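Local structure of DUF1896 domain-containing protein (2APL) at residues Leu14-Glu17 against Thr18-Glu22; Gln88-Pro91 against Ser92-Glu96; Leu140-Ser144 against Asn145-Thr149. The protein is of unknown function, a mostly helical bacterial protein from Porphyromonas gingivalis that belongs to the DUF1896 family. All coordinates share one frame; numbering follows the deposited sequence.

Contact 1: Leu14-Glu17 against Thr18-Glu22; sequences LKLE and TYLNE
Leu16 and Leu20, one turn apart on helix 3-23, form the tight, buried side of this contact. Methyl CD1 of Leu16 comes to 3.8 Å from CG of Leu20, the two side chains slanting across each other. Leu16 holds CG anti to its backbone N (chi1 177°), a torsion that places CG beside the carbonyl carbon, bringing CD1 along the helix to Leu20. The branch carbon CG of Leu20 also sits 3.3 Å from Leu16 O, while the Leu20 N-H gives that oxygen a nearly straight bond of 2.9 Å. Equivalent i to i+4 bonds run from Thr18 N to Leu14 O at 3.0 Å and from Asn21 N to Glu17 O at 2.8 Å, the regular ladder of an alpha-helix.

The solvent side is looser. Thr18 OG1 lies beside its own backbone N, 3.0 Å from Leu14 O. Methyl CD1 of Leu14 stays 4.1 Å from the same hydroxyl oxygen OG1 of Thr18. Glu17, its chain extended beyond CG, forms a salt bridge through OE2 with Arg13, one turn back.

Ile34, Arg37 and Ser38 of helix 31-51 cover the leucine face. Leu66 of helix 55-67 touches Leu16 and Lys15, the latter also hydrogen-bonding Ser63, and Tyr19 meets the ring of Tyr67, joining helix 3-23 to both neighbours.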
ATOM      1  N   LEU A  14      -3.361   5.543 -14.609  1.00 34.10           N
ATOM      2  CA  LEU A  14      -4.326   6.173 -13.737  1.00 34.73           C
ATOM      3  C   LEU A  14      -4.725   5.260 -12.548  1.00 33.98           C
ATOM      4  O   LEU A  14      -4.749   5.716 -11.417  1.00 33.03           O
ATOM      5  CB  LEU A  14      -5.571   6.655 -14.502  1.00 33.44           C
ATOM      6  CG  LEU A  14      -6.496   7.541 -13.663  1.00 35.48           C
ATOM      7  CD1 LEU A  14      -5.757   8.731 -13.036  1.00 36.65           C
ATOM      8  CD2 LEU A  14      -7.716   7.987 -14.471  1.00 37.32           C
ATOM      9  N   LYS A  15      -5.016   3.986 -12.819  1.00 32.76           N
ATOM     10  CA  LYS A  15      -5.381   3.052 -11.755  1.00 33.86           C
ATOM     11  C   LYS A  15      -4.267   2.946 -10.698  1.00 31.03           C
ATOM     12  O   LYS A  15      -4.550   2.828  -9.501  1.00 29.07           O
ATOM     13  CB  LYS A  15      -5.632   1.654 -12.331  1.00 33.37           C
ATOM     14  CG  LYS A  15      -6.945   1.517 -13.140  1.00 38.78           C
ATOM     15  CD  LYS A  15      -7.101   0.057 -13.657  1.00 38.37           C
ATOM     16  CE  LYS A  15      -7.393  -0.919 -12.537  1.00 43.82           C
ATOM     17  NZ  LYS A  15      -7.609  -2.238 -13.151  1.00 44.77           N
ATOM     18  N   LEU A  16      -3.006   2.938 -11.155  1.00 30.22           N
ATOM     19  CA  LEU A  16      -1.873   2.713 -10.252  1.00 30.02           C
ATOM     20  C   LEU A  16      -1.627   4.010  -9.496  1.00 30.54           C
ATOM     21  O   LEU A  16      -1.383   4.005  -8.278  1.00 31.63           O
ATOM     22  CB  LEU A  16      -0.576   2.364 -11.037  1.00 29.12           C
ATOM     23  CG  LEU A  16       0.718   2.160 -10.209  1.00 28.90           C
ATOM     24  CD1 LEU A  16       0.542   1.123  -9.054  1.00 26.30           C
ATOM     25  CD2 LEU A  16       1.871   1.724 -11.136  1.00 29.79           C
ATOM     26  N   GLU A  17      -1.736   5.139 -10.193  1.00 30.74           N
ATOM     27  CA  GLU A  17      -1.571   6.430  -9.469  1.00 30.51           C
ATOM     28  C   GLU A  17      -2.576   6.564  -8.337  1.00 29.88           C
ATOM     29  O   GLU A  17      -2.230   6.919  -7.192  1.00 30.22           O
ATOM     30  CB  GLU A  17      -1.622   7.605 -10.414  1.00 29.86           C
ATOM     31  CG  GLU A  17      -0.329   7.744 -11.271  1.00 28.29           C
ATOM     32  CD  GLU A  17      -0.458   8.918 -12.197  1.00 34.53           C
ATOM     33  OE1 GLU A  17      -1.509   9.580 -12.159  1.00 35.06           O
ATOM     34  OE2 GLU A  17       0.461   9.209 -12.941  1.00 34.75           O
ATOM     35  N   THR A  18      -3.820   6.264  -8.636  1.00 30.19           N
ATOM     36  CA  THR A  18      -4.895   6.344  -7.637  1.00 28.84           C
ATOM     37  C   THR A  18      -4.627   5.382  -6.434  1.00 30.39           C
ATOM     38  O   THR A  18      -4.748   5.751  -5.288  1.00 29.62           O
ATOM     39  CB  THR A  18      -6.227   6.100  -8.320  1.00 29.70           C
ATOM     40  OG1 THR A  18      -6.430   7.135  -9.312  1.00 31.25           O
ATOM     41  CG2 THR A  18      -7.410   6.106  -7.291  1.00 29.36           C
ATOM     42  N   TYR A  19      -4.261   4.155  -6.755  1.00 31.09           N
ATOM     43  CA  TYR A  19      -4.023   3.125  -5.769  1.00 31.32           C
ATOM     44  C   TYR A  19      -2.875   3.536  -4.844  1.00 29.97           C
ATOM     45  O   TYR A  19      -2.989   3.393  -3.635  1.00 30.41           O
ATOM     46  CB  TYR A  19      -3.696   1.796  -6.487  1.00 31.09           C
ATOM     47  CG  TYR A  19      -3.592   0.639  -5.503  1.00 35.70           C
ATOM     48  CD1 TYR A  19      -4.729   0.016  -5.074  1.00 34.89           C
ATOM     49  CD2 TYR A  19      -2.332   0.160  -5.027  1.00 36.37           C
ATOM     50  CE1 TYR A  19      -4.698  -1.028  -4.172  1.00 39.90           C
ATOM     51  CE2 TYR A  19      -2.280  -0.945  -4.127  1.00 38.54           C
ATOM     52  CZ  TYR A  19      -3.488  -1.500  -3.683  1.00 38.51           C
ATOM     53  OH  TYR A  19      -3.576  -2.585  -2.820  1.00 40.93           O
ATOM     54  N   LEU A  20      -1.778   4.023  -5.413  1.00 28.92           N
ATOM     55  CA  LEU A  20      -0.663   4.522  -4.596  1.00 30.16           C
ATOM     56  C   LEU A  20      -1.039   5.769  -3.772  1.00 30.53           C
ATOM     57  O   LEU A  20      -0.716   5.853  -2.582  1.00 29.47           O
ATOM     58  CB  LEU A  20       0.567   4.804  -5.463  1.00 30.91           C
ATOM     59  CG  LEU A  20       1.163   3.574  -6.187  1.00 29.14           C
ATOM     60  CD1 LEU A  20       2.277   4.042  -7.116  1.00 27.02           C
ATOM     61  CD2 LEU A  20       1.764   2.545  -5.211  1.00 29.41           C
ATOM     62  N   ASN A  21      -1.774   6.698  -4.390  1.00 29.92           N
ATOM     63  CA  ASN A  21      -2.224   7.873  -3.697  1.00 30.28           C
ATOM     64  C   ASN A  21      -2.983   7.455  -2.453  1.00 31.53           C
ATOM     65  O   ASN A  21      -2.808   8.077  -1.370  1.00 29.98           O
ATOM     66  CB  ASN A  21      -3.159   8.749  -4.528  1.00 29.21           C
ATOM     67  CG  ASN A  21      -2.452   9.537  -5.587  1.00 32.18           C
ATOM     68  OD1 ASN A  21      -1.188   9.622  -5.642  1.00 29.90           O
ATOM     69  ND2 ASN A  21      -3.265  10.064  -6.542  1.00 30.82           N
ATOM     70  N   GLU A  22      -3.770   6.380  -2.562  1.00 31.43           N
ATOM     71  CA  GLU A  22      -4.605   6.011  -1.396  1.00 34.73           C
ATOM     72  C   GLU A  22      -3.864   5.174  -0.345  1.00 32.37           C
ATOM     73  O   GLU A  22      -4.104   5.326   0.829  1.00 33.13           O
ATOM     74  CB  GLU A  22      -5.856   5.231  -1.849  1.00 34.73           C
ATOM     75  CG  GLU A  22      -6.807   6.056  -2.745  1.00 39.83           C
ATOM     76  CD  GLU A  22      -7.915   5.200  -3.419  1.00 42.34           C
ATOM     77  OE1 GLU A  22      -7.658   4.001  -3.737  1.00 48.46           O
ATOM     78  OE2 GLU A  22      -9.034   5.743  -3.651  1.00 48.77           O
TER

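Contact 2: Gln88-Pro91 against Ser92-Glu96; sequences QELP and SPLPE
Pro91 and Leu94 close a type VIa beta-turn, with a cis peptide bond between Ser92 and Pro93 at its middle, that leads directly into helix 94-103. Ser92 has polyproline II-like angles, and Pro93, the N-cap residue, follows with phi -87° and psi 11°, a combination that fits this turn type.

Polar closure comes from a single backbone hydrogen bond across the contact. Leu94 N donates to Pro91 O at 3.1 Å, moderately bent at the hydrogen and reaching the oxygen from a direction tilted off the carbonyl plane. The cis bond folds the chain back sharply enough to bring these two atoms together.

Apolar contacts centre on Leu94. It holds CG beside its own backbone N (chi1 -70°), and from there its methyl CD1 reaches back over the start of the turn. Leu94 CD1 lies 3.7 Å from Leu90 CA and 4.1 Å from Leu90 CB, and more loosely 4.3 Å from Pro91 CD. Leu90 and Pro95, both buried, pack on Leu82 of helix 74-85, so the residues flanking the turn pack the start of helix 94-103 against helix 74-85.

Two van der Waals approaches of carbon to backbone oxygen complete the contact. CB of Leu94 rests 3.3 Å from Pro91 O, the oxygen that accepts the turn bond. Just before the turn, Leu90 O meets the ring of Pro95, whose CD lies 3.5 Å away.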
ATOM      1  N   GLN A  88     -10.222   7.163  20.975  1.00 45.39           N
ATOM      2  CA  GLN A  88     -10.385   8.106  22.080  1.00 46.24           C
ATOM      3  C   GLN A  88      -9.231   9.123  22.257  1.00 46.83           C
ATOM      4  O   GLN A  88      -9.475  10.304  22.508  1.00 47.66           O
ATOM      5  CB  GLN A  88     -10.630   7.338  23.402  1.00 46.68           C
ATOM      6  CG  GLN A  88     -12.109   6.968  23.626  1.00 45.62           C
ATOM      7  CD  GLN A  88     -12.403   6.365  25.007  1.00 46.21           C
ATOM      8  OE1 GLN A  88     -11.620   6.500  25.948  1.00 49.73           O
ATOM      9  NE2 GLN A  88     -13.541   5.706  25.125  1.00 43.06           N
ATOM     10  N   GLU A  89      -7.991   8.673  22.127  1.00 46.12           N
ATOM     11  CA  GLU A  89      -6.813   9.547  22.310  1.00 47.27           C
ATOM     12  C   GLU A  89      -6.350  10.289  21.055  1.00 45.89           C
ATOM     13  O   GLU A  89      -5.662  11.307  21.140  1.00 45.71           O
ATOM     14  CB  GLU A  89      -5.618   8.735  22.800  1.00 47.03           C
ATOM     15  CG  GLU A  89      -5.930   7.779  23.954  1.00 54.43           C
ATOM     16  CD  GLU A  89      -6.134   6.309  23.481  1.00 58.36           C
ATOM     17  OE1 GLU A  89      -6.930   6.087  22.519  1.00 50.69           O
ATOM     18  OE2 GLU A  89      -5.513   5.403  24.114  1.00 56.48           O
ATOM     19  N   LEU A  90      -6.681   9.739  19.895  1.00 45.30           N
ATOM     20  CA  LEU A  90      -6.187  10.273  18.620  1.00 44.52           C
ATOM     21  C   LEU A  90      -7.315  10.165  17.578  1.00 43.61           C
ATOM     22  O   LEU A  90      -7.259   9.340  16.646  1.00 41.63           O
ATOM     23  CB  LEU A  90      -4.879   9.534  18.174  1.00 43.94           C
ATOM     24  CG  LEU A  90      -3.712   9.216  19.140  1.00 44.69           C
ATOM     25  CD1 LEU A  90      -2.755   8.178  18.546  1.00 40.95           C
ATOM     26  CD2 LEU A  90      -2.906  10.445  19.600  1.00 43.46           C
ATOM     27  N   PRO A  91      -8.401  10.964  17.767  1.00 44.26           N
ATOM     28  CA  PRO A  91      -9.502  10.821  16.825  1.00 44.07           C
ATOM     29  C   PRO A  91      -9.171  11.488  15.502  1.00 44.37           C
ATOM     30  O   PRO A  91      -8.254  12.305  15.439  1.00 44.33           O
ATOM     31  CB  PRO A  91     -10.676  11.532  17.507  1.00 43.85           C
ATOM     32  CG  PRO A  91     -10.064  12.364  18.578  1.00 43.87           C
ATOM     33  CD  PRO A  91      -8.662  11.986  18.798  1.00 43.56           C
ATOM     34  N   SER A  92      -9.902  11.089  14.468  1.00 44.68           N
ATOM     35  CA  SER A  92      -9.839  11.662  13.143  1.00 45.95           C
ATOM     36  C   SER A  92      -9.849  13.213  13.192  1.00 46.60           C
ATOM     37  O   SER A  92     -10.577  13.799  13.981  1.00 46.80           O
ATOM     38  CB  SER A  92     -11.007  11.101  12.317  1.00 45.70           C
ATOM     39  OG  SER A  92     -11.106  11.688  11.033  1.00 46.27           O
ATOM     40  N   PRO A  93      -9.031  13.879  12.341  1.00 47.21           N
ATOM     41  CA  PRO A  93      -8.216  13.327  11.267  1.00 47.23           C
ATOM     42  C   PRO A  93      -6.812  12.829  11.656  1.00 47.18           C
ATOM     43  O   PRO A  93      -6.031  12.540  10.741  1.00 46.86           O
ATOM     44  CB  PRO A  93      -8.099  14.512  10.277  1.00 47.50           C
ATOM     45  CG  PRO A  93      -8.822  15.682  10.937  1.00 48.50           C
ATOM     46  CD  PRO A  93      -8.869  15.337  12.387  1.00 47.87           C
ATOM     47  N   LEU A  94      -6.496  12.717  12.955  1.00 46.68           N
ATOM     48  CA  LEU A  94      -5.146  12.253  13.379  1.00 47.62           C
ATOM     49  C   LEU A  94      -4.591  10.934  12.782  1.00 46.58           C
ATOM     50  O   LEU A  94      -3.403  10.857  12.501  1.00 46.79           O
ATOM     51  CB  LEU A  94      -4.961  12.244  14.907  1.00 47.80           C
ATOM     52  CG  LEU A  94      -4.880  13.618  15.592  1.00 50.44           C
ATOM     53  CD1 LEU A  94      -4.990  13.445  17.079  1.00 50.87           C
ATOM     54  CD2 LEU A  94      -3.616  14.391  15.253  1.00 52.65           C
ATOM     55  N   PRO A  95      -5.407   9.872  12.656  1.00 45.91           N
ATOM     56  CA  PRO A  95      -4.806   8.689  12.007  1.00 44.69           C
ATOM     57  C   PRO A  95      -4.149   8.955  10.629  1.00 44.87           C
ATOM     58  O   PRO A  95      -2.993   8.526  10.404  1.00 43.17           O
ATOM     59  CB  PRO A  95      -5.981   7.723  11.893  1.00 44.58           C
ATOM     60  CG  PRO A  95      -6.869   8.102  13.102  1.00 45.65           C
ATOM     61  CD  PRO A  95      -6.773   9.602  13.149  1.00 45.51           C
ATOM     62  N   GLU A  96      -4.869   9.651   9.733  1.00 44.51           N
ATOM     63  CA  GLU A  96      -4.344  10.004   8.423  1.00 46.03           C
ATOM     64  C   GLU A  96      -3.140  10.966   8.494  1.00 44.80           C
ATOM     65  O   GLU A  96      -2.261  10.889   7.655  1.00 45.05           O
ATOM     66  CB  GLU A  96      -5.421  10.563   7.485  1.00 45.73           C
ATOM     67  CG  GLU A  96      -6.864  10.272   7.853  1.00 49.26           C
ATOM     68  CD  GLU A  96      -7.829  11.292   7.231  1.00 49.88           C
ATOM     69  OE1 GLU A  96      -8.539  12.036   7.970  1.00 51.67           O
ATOM     70  OE2 GLU A  96      -7.859  11.373   5.979  1.00 55.66           O
TER

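Contact 3: Leu140-Ser144 against Asn145-Thr149; sequences LLIES and NHLPT
Leu141 and His146 are joined across a Schellman motif, a local C-terminal cap that ends helix 126-143 at the surface and releases the chain into the loop that follows. Asn145 takes left-handed helical angles with a positive phi of 56°, and its own N-H and that of His146 bond back into the last turn. His146 N donates to Leu141 O at 2.8 Å, almost straight and in the carbonyl plane. Asn145 N reaches Ile142 O at 3.1 Å, but from well above the plane of that carbonyl, unlike the in-plane approach of His146 N.

An apolar contact backs this cap. Leu147 turns CG anti to its backbone N (chi1 -168°), and its two methyls divide between two helix residues: CD1 lies 4.0 Å from Leu141 CB, and CD2 4.2 Å from Ile142 CG1. The Ile142 and Leu147 side chains run alongside each other and point the same way. Leu141 is the buried member, packed on Leu102 of helix 94-103 and on Asn105, whereas Ile142 touches Phe86.

On the outer side, Ser144 folds its hydroxyl back on the last helical turn. Ser144 OG (chi1 62°) gives a 2.8 Å hydrogen bond to Leu140 O, and the Ser144 N-H bonds the same oxygen from the opposite face, so this carbonyl near the helix end has two donors. The imidazole turns its edge to Ser144 O, with His146 CD2 2.9 Å from that oxygen, which lies close to the ring plane; CB of His146 lies 3.5 Å from Ser144 OG.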
ATOM      1  N   LEU A 140       3.523   2.820  23.897  1.00 34.71           N
ATOM      2  CA  LEU A 140       4.752   3.188  24.563  1.00 34.63           C
ATOM      3  C   LEU A 140       5.128   4.593  24.148  1.00 34.74           C
ATOM      4  O   LEU A 140       5.630   5.348  24.992  1.00 33.77           O
ATOM      5  CB  LEU A 140       5.912   2.230  24.237  1.00 34.22           C
ATOM      6  CG  LEU A 140       5.783   0.910  25.011  1.00 36.42           C
ATOM      7  CD1 LEU A 140       6.912  -0.079  24.618  1.00 34.92           C
ATOM      8  CD2 LEU A 140       5.725   1.112  26.506  1.00 37.37           C
ATOM      9  N   LEU A 141       4.952   4.894  22.858  1.00 33.76           N
ATOM     10  CA  LEU A 141       5.260   6.231  22.302  1.00 34.49           C
ATOM     11  C   LEU A 141       4.463   7.303  23.030  1.00 34.48           C
ATOM     12  O   LEU A 141       5.027   8.313  23.473  1.00 36.43           O
ATOM     13  CB  LEU A 141       5.005   6.282  20.778  1.00 34.39           C
ATOM     14  CG  LEU A 141       6.107   5.695  19.859  1.00 35.50           C
ATOM     15  CD1 LEU A 141       5.545   5.460  18.412  1.00 32.83           C
ATOM     16  CD2 LEU A 141       7.383   6.589  19.853  1.00 33.65           C
ATOM     17  N   ILE A 142       3.174   7.070  23.220  1.00 35.00           N
ATOM     18  CA  ILE A 142       2.311   7.983  24.008  1.00 36.72           C
ATOM     19  C   ILE A 142       2.720   8.084  25.501  1.00 36.72           C
ATOM     20  O   ILE A 142       2.859   9.196  26.030  1.00 35.58           O
ATOM     21  CB  ILE A 142       0.848   7.539  23.930  1.00 36.91           C
ATOM     22  CG1 ILE A 142       0.361   7.549  22.455  1.00 40.09           C
ATOM     23  CG2 ILE A 142      -0.081   8.423  24.826  1.00 38.41           C
ATOM     24  CD1 ILE A 142      -1.088   7.017  22.283  1.00 38.61           C
ATOM     25  N   GLU A 143       2.916   6.939  26.171  1.00 35.69           N
ATOM     26  CA  GLU A 143       3.251   6.946  27.598  1.00 38.38           C
ATOM     27  C   GLU A 143       4.610   7.604  27.864  1.00 37.51           C
ATOM     28  O   GLU A 143       4.812   8.237  28.887  1.00 35.71           O
ATOM     29  CB  GLU A 143       3.288   5.516  28.154  1.00 38.81           C
ATOM     30  CG  GLU A 143       1.890   4.805  28.244  1.00 43.29           C
ATOM     31  CD  GLU A 143       1.973   3.359  28.816  1.00 42.95           C
ATOM     32  OE1 GLU A 143       3.084   2.722  28.783  1.00 48.61           O
ATOM     33  OE2 GLU A 143       0.914   2.859  29.273  1.00 45.65           O
ATOM     34  N   SER A 144       5.549   7.455  26.925  1.00 37.79           N
ATOM     35  CA  SER A 144       6.889   8.028  27.120  1.00 38.76           C
ATOM     36  C   SER A 144       6.970   9.486  26.649  1.00 39.02           C
ATOM     37  O   SER A 144       8.032  10.105  26.732  1.00 39.28           O
ATOM     38  CB  SER A 144       7.944   7.205  26.390  1.00 35.65           C
ATOM     39  OG  SER A 144       7.708   7.220  25.012  1.00 40.16           O
ATOM     40  N   ASN A 145       5.842  10.015  26.188  1.00 39.25           N
ATOM     41  CA  ASN A 145       5.760  11.335  25.585  1.00 41.06           C
ATOM     42  C   ASN A 145       6.722  11.537  24.383  1.00 41.70           C
ATOM     43  O   ASN A 145       7.311  12.608  24.205  1.00 42.62           O
ATOM     44  CB  ASN A 145       5.900  12.438  26.679  1.00 40.07           C
ATOM     45  CG  ASN A 145       5.332  13.774  26.235  1.00 42.33           C
ATOM     46  OD1 ASN A 145       4.393  13.832  25.429  1.00 43.50           O
ATOM     47  ND2 ASN A 145       5.906  14.861  26.743  1.00 37.89           N
ATOM     48  N   HIS A 146       6.823  10.522  23.531  1.00 42.78           N
ATOM     49  CA  HIS A 146       7.760  10.515  22.413  1.00 43.44           C
ATOM     50  C   HIS A 146       6.991  10.374  21.090  1.00 44.64           C
ATOM     51  O   HIS A 146       7.568  10.072  20.049  1.00 43.92           O
ATOM     52  CB  HIS A 146       8.847   9.415  22.576  1.00 43.07           C
ATOM     53  CG  HIS A 146      10.016   9.827  23.428  1.00 45.18           C
ATOM     54  ND1 HIS A 146      11.188  10.337  22.903  1.00 48.05           N
ATOM     55  CD2 HIS A 146      10.190   9.811  24.773  1.00 49.13           C
ATOM     56  CE1 HIS A 146      12.027  10.629  23.884  1.00 49.39           C
ATOM     57  NE2 HIS A 146      11.446  10.322  25.033  1.00 49.58           N
ATOM     58  N   LEU A 147       5.680  10.615  21.131  1.00 45.61           N
ATOM     59  CA  LEU A 147       4.888  10.544  19.918  1.00 47.71           C
ATOM     60  C   LEU A 147       5.286  11.720  18.975  1.00 49.50           C
ATOM     61  O   LEU A 147       5.399  12.871  19.413  1.00 48.87           O
ATOM     62  CB  LEU A 147       3.382  10.472  20.242  1.00 46.69           C
ATOM     63  CG  LEU A 147       2.404  10.115  19.103  1.00 47.85           C
ATOM     64  CD1 LEU A 147       2.532   8.647  18.629  1.00 46.84           C
ATOM     65  CD2 LEU A 147       0.966  10.429  19.503  1.00 48.08           C
ATOM     66  N   PRO A 148       5.576  11.408  17.698  1.00 52.14           N
ATOM     67  CA  PRO A 148       5.893  12.474  16.738  1.00 54.38           C
ATOM     68  C   PRO A 148       4.707  13.414  16.582  1.00 56.22           C
ATOM     69  O   PRO A 148       3.555  13.018  16.781  1.00 56.64           O
ATOM     70  CB  PRO A 148       6.183  11.729  15.431  1.00 54.42           C
ATOM     71  CG  PRO A 148       6.267  10.276  15.769  1.00 54.29           C
ATOM     72  CD  PRO A 148       5.598  10.057  17.091  1.00 52.31           C
ATOM     73  N   THR A 149       4.972  14.680  16.294  1.00 59.24           N
ATOM     74  CA  THR A 149       3.891  15.675  16.396  1.00 60.81           C
ATOM     75  C   THR A 149       3.548  16.373  15.083  1.00 61.87           C
ATOM     76  O   THR A 149       4.097  16.039  14.019  1.00 61.67           O
ATOM     77  CB  THR A 149       4.162  16.734  17.505  1.00 60.91           C
ATOM     78  OG1 THR A 149       5.466  17.300  17.315  1.00 61.78           O
ATOM     79  CG2 THR A 149       4.058  16.112  18.907  1.00 61.50           C
TER

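All three contacts are local, yet they sit at different points of their helices. Contact 1 lies within an uninterrupted helix, contact 2 starts a helix through a cis-proline turn, and contact 3 ends one with a Schellman cap. Contacts 1 and 2 are partly buried; contact 3 is a surface contact, on the opposite side of the chain's centre from contact 1, their centres about 32 Å apart. Repeating backbone bonds dominate contact 1, one turn bond contact 2, and two capping bonds contact 3. Contacts 2 and 3 share an apolar junction, in which Leu90 packs on Leu147 and Ile142: Leu90 CD2 meets Leu147 CD2 at 3.9 Å. Contact 1 touches neither, and instead packs helix 3-23 on helices 31-51 and 55-67.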